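Local coordinates for uncharacterized protein (Bacteroides fragilis, PDB 3EUR) that is of unknown function but has a thioredoxin-like fold, consistent with a thiol-disulfide redox role that remains to be established, at residues Y109-R112 against A113-T116; K129-T132 against L133-E137. All blocks are in the same frame, centred on the assembly; numbering follows the deposited sequence.

Interaction 1 of 2, residues Y109-R112 against A113-T116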
loop_
_atom_site.group_PDB
_atom_site.type_symbol
_atom_site.label_atom_id
_atom_site.label_comp_id
_atom_site.label_asym_id
_atom_site.label_seq_id
_atom_site.Cartn_x
_atom_site.Cartn_y
_atom_site.Cartn_z
ATOM N N TYR A 109 -6.954 -10.240 0.103
ATOM C CA TYR A 109 -7.393 -8.956 0.612
ATOM C C TYR A 109 -8.735 -8.640 -0.043
ATOM O O TYR A 109 -8.971 -8.958 -1.191
ATOM C CB TYR A 109 -6.415 -7.793 0.279
ATOM C CG TYR A 109 -5.110 -7.843 1.058
ATOM C CD1 TYR A 109 -4.893 -7.051 2.160
ATOM C CD2 TYR A 109 -4.108 -8.706 0.691
ATOM C CE1 TYR A 109 -3.723 -7.127 2.872
ATOM C CE2 TYR A 109 -2.946 -8.811 1.406
ATOM C CZ TYR A 109 -2.741 -8.016 2.506
ATOM O OH TYR A 109 -1.582 -8.070 3.234
ATOM N N ASP A 110 -9.601 -7.975 0.689
ATOM C CA ASP A 110 -10.879 -7.478 0.172
ATOM C C ASP A 110 -10.582 -6.303 -0.742
ATOM O O ASP A 110 -10.037 -5.303 -0.282
ATOM C CB ASP A 110 -11.744 -7.040 1.339
ATOM C CG ASP A 110 -13.112 -6.540 0.956
ATOM O OD1 ASP A 110 -13.479 -6.500 -0.231
ATOM O OD2 ASP A 110 -13.849 -6.162 1.889
ATOM N N LEU A 111 -10.939 -6.412 -2.021
ATOM C CA LEU A 111 -10.664 -5.422 -3.022
ATOM C C LEU A 111 -11.890 -4.595 -3.405
ATOM O O LEU A 111 -11.825 -3.780 -4.309
ATOM C CB LEU A 111 -10.064 -6.091 -4.264
ATOM C CG LEU A 111 -8.775 -6.861 -4.048
ATOM C CD1 LEU A 111 -8.303 -7.439 -5.348
ATOM C CD2 LEU A 111 -7.701 -5.984 -3.410
ATOM N N ARG A 112 -13.029 -4.807 -2.744
ATOM C CA ARG A 112 -14.267 -4.200 -3.220
ATOM C C ARG A 112 -14.209 -2.698 -3.205
ATOM O O ARG A 112 -14.840 -2.066 -4.042
ATOM C CB ARG A 112 -15.444 -4.681 -2.415
ATOM C CG ARG A 112 -15.754 -6.121 -2.734
ATOM C CD ARG A 112 -16.856 -6.666 -1.834
ATOM N NE ARG A 112 -16.366 -6.726 -0.467
ATOM C CZ ARG A 112 -17.086 -6.989 0.612
ATOM N NH1 ARG A 112 -18.382 -7.195 0.490
ATOM N NH2 ARG A 112 -16.498 -7.008 1.790
ATOM N N ALA A 113 -13.507 -2.127 -2.230
ATOM C CA ALA A 113 -13.519 -0.688 -2.050
ATOM C C ALA A 113 -12.189 -0.014 -2.242
ATOM O O ALA A 113 -11.907 1.019 -1.611
ATOM C CB ALA A 113 -14.031 -0.365 -0.625
ATOM N N ILE A 114 -11.352 -0.540 -3.084
ATOM C CA ILE A 114 -10.068 0.124 -3.492
ATOM C C ILE A 114 -10.360 1.542 -3.944
ATOM O O ILE A 114 -11.377 1.764 -4.618
ATOM C CB ILE A 114 -9.402 -0.592 -4.707
ATOM C CG1 ILE A 114 -8.601 -1.781 -4.214
ATOM C CG2 ILE A 114 -8.455 0.392 -5.540
ATOM C CD1 ILE A 114 -8.853 -2.193 -2.785
ATOM N N PRO A 115 -9.547 2.551 -3.596
ATOM C CA PRO A 115 -8.277 2.412 -2.867
ATOM C C PRO A 115 -8.463 2.185 -1.395
ATOM O O PRO A 115 -9.340 2.686 -0.797
ATOM C CB PRO A 115 -7.629 3.776 -3.071
ATOM C CG PRO A 115 -8.739 4.681 -3.212
ATOM C CD PRO A 115 -9.745 3.944 -3.988
ATOM N N THR A 116 -7.565 1.374 -0.842
ATOM C CA THR A 116 -7.593 1.014 0.568
ATOM C C THR A 116 -6.207 0.986 1.209
ATOM O O THR A 116 -5.213 0.558 0.622
ATOM C CB THR A 116 -8.271 -0.354 0.783
ATOM O OG1 THR A 116 -9.335 -0.518 -0.162
ATOM C CG2 THR A 116 -8.831 -0.455 2.194
HETATM O O HOH W 1 -11.292 -2.804 -0.415
HETATM O O HOH W 2 -13.295 -0.211 -5.808
#

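Interaction 2 of 2, residues K129-T132 against L133-E137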
loop_
_atom_site.group_PDB
_atom_site.type_symbol
_atom_site.label_atom_id
_atom_site.label_comp_id
_atom_site.label_asym_id
_atom_site.label_seq_id
_atom_site.Cartn_x
_atom_site.Cartn_y
_atom_site.Cartn_z
ATOM N N LYS A 129 -6.851 -1.577 9.710
ATOM C CA LYS A 129 -7.409 -2.266 8.576
ATOM C C LYS A 129 -8.334 -1.339 7.781
ATOM O O LYS A 129 -9.309 -0.843 8.341
ATOM C CB LYS A 129 -8.192 -3.515 9.041
ATOM C CG LYS A 129 -8.984 -4.134 7.864
ATOM C CD LYS A 129 -9.643 -5.448 8.220
ATOM C CE LYS A 129 -10.258 -6.122 7.023
ATOM N NZ LYS A 129 -10.845 -7.487 7.379
ATOM N N ASP A 130 -8.129 -1.187 6.475
ATOM C CA ASP A 130 -8.996 -0.412 5.634
ATOM C C ASP A 130 -9.324 0.959 6.254
ATOM O O ASP A 130 -10.455 1.316 6.459
ATOM C CB ASP A 130 -10.213 -1.262 5.273
ATOM C CG ASP A 130 -11.097 -0.545 4.367
ATOM O OD1 ASP A 130 -10.594 0.439 3.785
ATOM O OD2 ASP A 130 -12.291 -0.949 4.227
ATOM N N ALA A 131 -8.288 1.689 6.553
ATOM C CA ALA A 131 -8.365 2.992 7.181
ATOM C C ALA A 131 -8.434 4.091 6.159
ATOM O O ALA A 131 -7.811 4.011 5.110
ATOM C CB ALA A 131 -7.144 3.171 8.104
ATOM N N THR A 132 -9.143 5.163 6.493
ATOM C CA THR A 132 -8.993 6.368 5.761
ATOM C C THR A 132 -7.631 7.011 6.001
ATOM O O THR A 132 -6.976 6.739 7.017
ATOM C CB THR A 132 -10.074 7.387 6.165
ATOM O OG1 THR A 132 -9.873 7.710 7.521
ATOM C CG2 THR A 132 -11.510 6.843 5.925
ATOM N N LEU A 133 -7.211 7.895 5.102
ATOM C CA LEU A 133 -5.988 8.622 5.322
ATOM C C LEU A 133 -6.037 9.375 6.633
ATOM O O LEU A 133 -5.066 9.387 7.413
ATOM C CB LEU A 133 -5.707 9.559 4.155
ATOM C CG LEU A 133 -4.359 10.290 4.249
ATOM C CD1 LEU A 133 -3.190 9.355 4.496
ATOM C CD2 LEU A 133 -4.134 11.058 2.951
ATOM N N GLN A 134 -7.169 10.026 6.942
ATOM C CA GLN A 134 -7.221 10.778 8.187
ATOM C C GLN A 134 -7.108 9.903 9.431
ATOM O O GLN A 134 -6.512 10.302 10.439
ATOM C CB GLN A 134 -8.413 11.713 8.195
ATOM C CG GLN A 134 -9.746 11.090 8.273
ATOM C CD GLN A 134 -10.836 12.171 8.364
ATOM O OE1 GLN A 134 -11.003 12.855 7.439
ATOM N NE2 GLN A 134 -11.531 12.271 9.477
ATOM N N LYS A 135 -7.622 8.682 9.369
ATOM C CA LYS A 135 -7.452 7.769 10.494
ATOM C C LYS A 135 -5.970 7.353 10.666
ATOM O O LYS A 135 -5.482 7.249 11.758
ATOM C CB LYS A 135 -8.335 6.550 10.303
ATOM C CG LYS A 135 -8.227 5.498 11.317
ATOM C CD LYS A 135 -8.659 5.966 12.670
ATOM C CE LYS A 135 -8.799 4.779 13.644
ATOM N NZ LYS A 135 -8.723 5.268 15.070
ATOM N N VAL A 136 -5.273 7.127 9.552
ATOM C CA VAL A 136 -3.841 6.831 9.631
ATOM C C VAL A 136 -3.106 8.016 10.270
ATOM O O VAL A 136 -2.269 7.816 11.159
ATOM C CB VAL A 136 -3.259 6.498 8.241
ATOM C CG1 VAL A 136 -1.734 6.352 8.288
ATOM C CG2 VAL A 136 -3.909 5.226 7.667
ATOM N N GLU A 137 -3.437 9.237 9.860
ATOM C CA GLU A 137 -2.771 10.414 10.415
ATOM C C GLU A 137 -3.030 10.521 11.907
ATOM O O GLU A 137 -2.147 10.829 12.694
ATOM C CB GLU A 137 -3.238 11.693 9.705
ATOM C CG GLU A 137 -2.868 11.775 8.245
ATOM C CD GLU A 137 -3.531 12.969 7.598
ATOM O OE1 GLU A 137 -4.795 12.990 7.550
ATOM O OE2 GLU A 137 -2.815 13.881 7.117
#

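Interaction 1 of 2, residues Y109-R112 against A113-T116
Ile-114 folds back against Leu-111 across a type I beta turn that runs from Leu-111 to Ile-114. The turn is closed by a weak bond, straight but long, from Ile-114 N to Leu-111 O at 3.5 Å. Leu-111 and Ile-114 extend their side chains side by side in the same direction, CD2 of Leu-111 lying 4.0 Å from CD1 of Ile-114 in one of the two conformers of Ile-114, so the spacing is doubtful. Arg-112, at the turn's second position, does not join this pair and reaches instead for Asp-110. From its CB the side chain sets out with CG anti to the carbonyl carbon. Beyond CG the chain bends at the third torsion (chi3 -67°), which brings the guanidinium back edge-on to the carboxylate of Asp-110. NE meets Asp-110 OD1 at 2.9 Å, and NH2 makes the salt bridge to Asp-110 OD2 at 2.8 Å. This is a side-on, two-nitrogen grip with the oxygens close to the guanidinium plane. Arg-112 N also donates to Asp-110 OD1, at 3.1 Å, completing an Asx turn. Since Arg-112 N and NE approach OD1 from opposite faces of the carboxylate, two bonds fix that oxygen and limit rotation of the acid. A water donates to Asp-110 O and accepts from Ala-113 N (2.9 Å), bridging the inner side of the turn, while another joins Arg-112 O to Ile-114 O. The turn leads into the cis peptide before Pro-115, the cis-proline loop characteristic of thioredoxin-like folds. Leu-111 packs on helix 102-105 and, together with Ile-114, on Ile-38 of strand 33-38; Pro-115 faces Ala-45 and Met-49 of helix 44-55, and Thr-116 begins strand 116-120, its backbone bonded to that of Ile-38.

Interaction 2 of 2, residues K129-T132 against L133-E137
Thr-132 caps the N-terminus of helix 133-141, its OG1 accepting from Lys-135 N at 3.1 Å. The hydroxyl stands between the backbone N and the carbonyl carbon (chi1 64°), a rotation that turns it toward the amide of Lys-135 in the first turn of the helix. There it also lies 3.4 Å from Lys-135 CB, the two side chains crossing at about a right angle. The carbonyl of Thr-132 serves the next amide: Val-136 N donates to Thr-132 O at 3.1 Å, the nitrogen lying nearly in line with the carbonyl bond. Two amides of the opening turn are thus satisfied by one residue, by a side-chain oxygen and a main-chain oxygen. This N-cap marks the junction where edge strand 126-131 passes directly into the last helix of the thioredoxin-like fold. The inner side is buried and apolar. The CB of Ala-131 meets CG2 of Val-136 at 3.9 Å, and the same methyl lies 3.5 Å from Thr-132 O. Ala-131 and Val-136 are both buried: Val-136 reaches Leu-117 of strand 116-120, Leu-128 of strand 126-131 and Ile-59 of helix 57-64, and Ala-131 bonds through its backbone to Leu-117. The outer side is looser. The side chain of Gln-134 touches Thr-132 OG1 with CG, at 3.5 Å, and the exposed chain then runs on extended. Lys-135 brushes Ala-131 CB with its CG at 4.1 Å before bending at chi2 and leading its ammonium away from the junction.

Interactions 1 and 2 follow one another along the chain, their centres about 13 Å apart, with strand 116-120 running from the end of the first to the antiparallel edge strand that carries the second. Thr-116 ends the 109-116 segment pair and Leu-117, the next residue, bonds to Ala-131 of the 129-137 pair. Asp-130 packs against Thr-116, although both are modelled in two conformers and their exact spacing is doubtful. Interaction 1 lies beside the start of helix 44-55, where a CxxC sequence is consistent with a thioredoxin-like redox site; interaction 2 lies at the edge strand next to 116-120, where the chain enters the C-terminal helix.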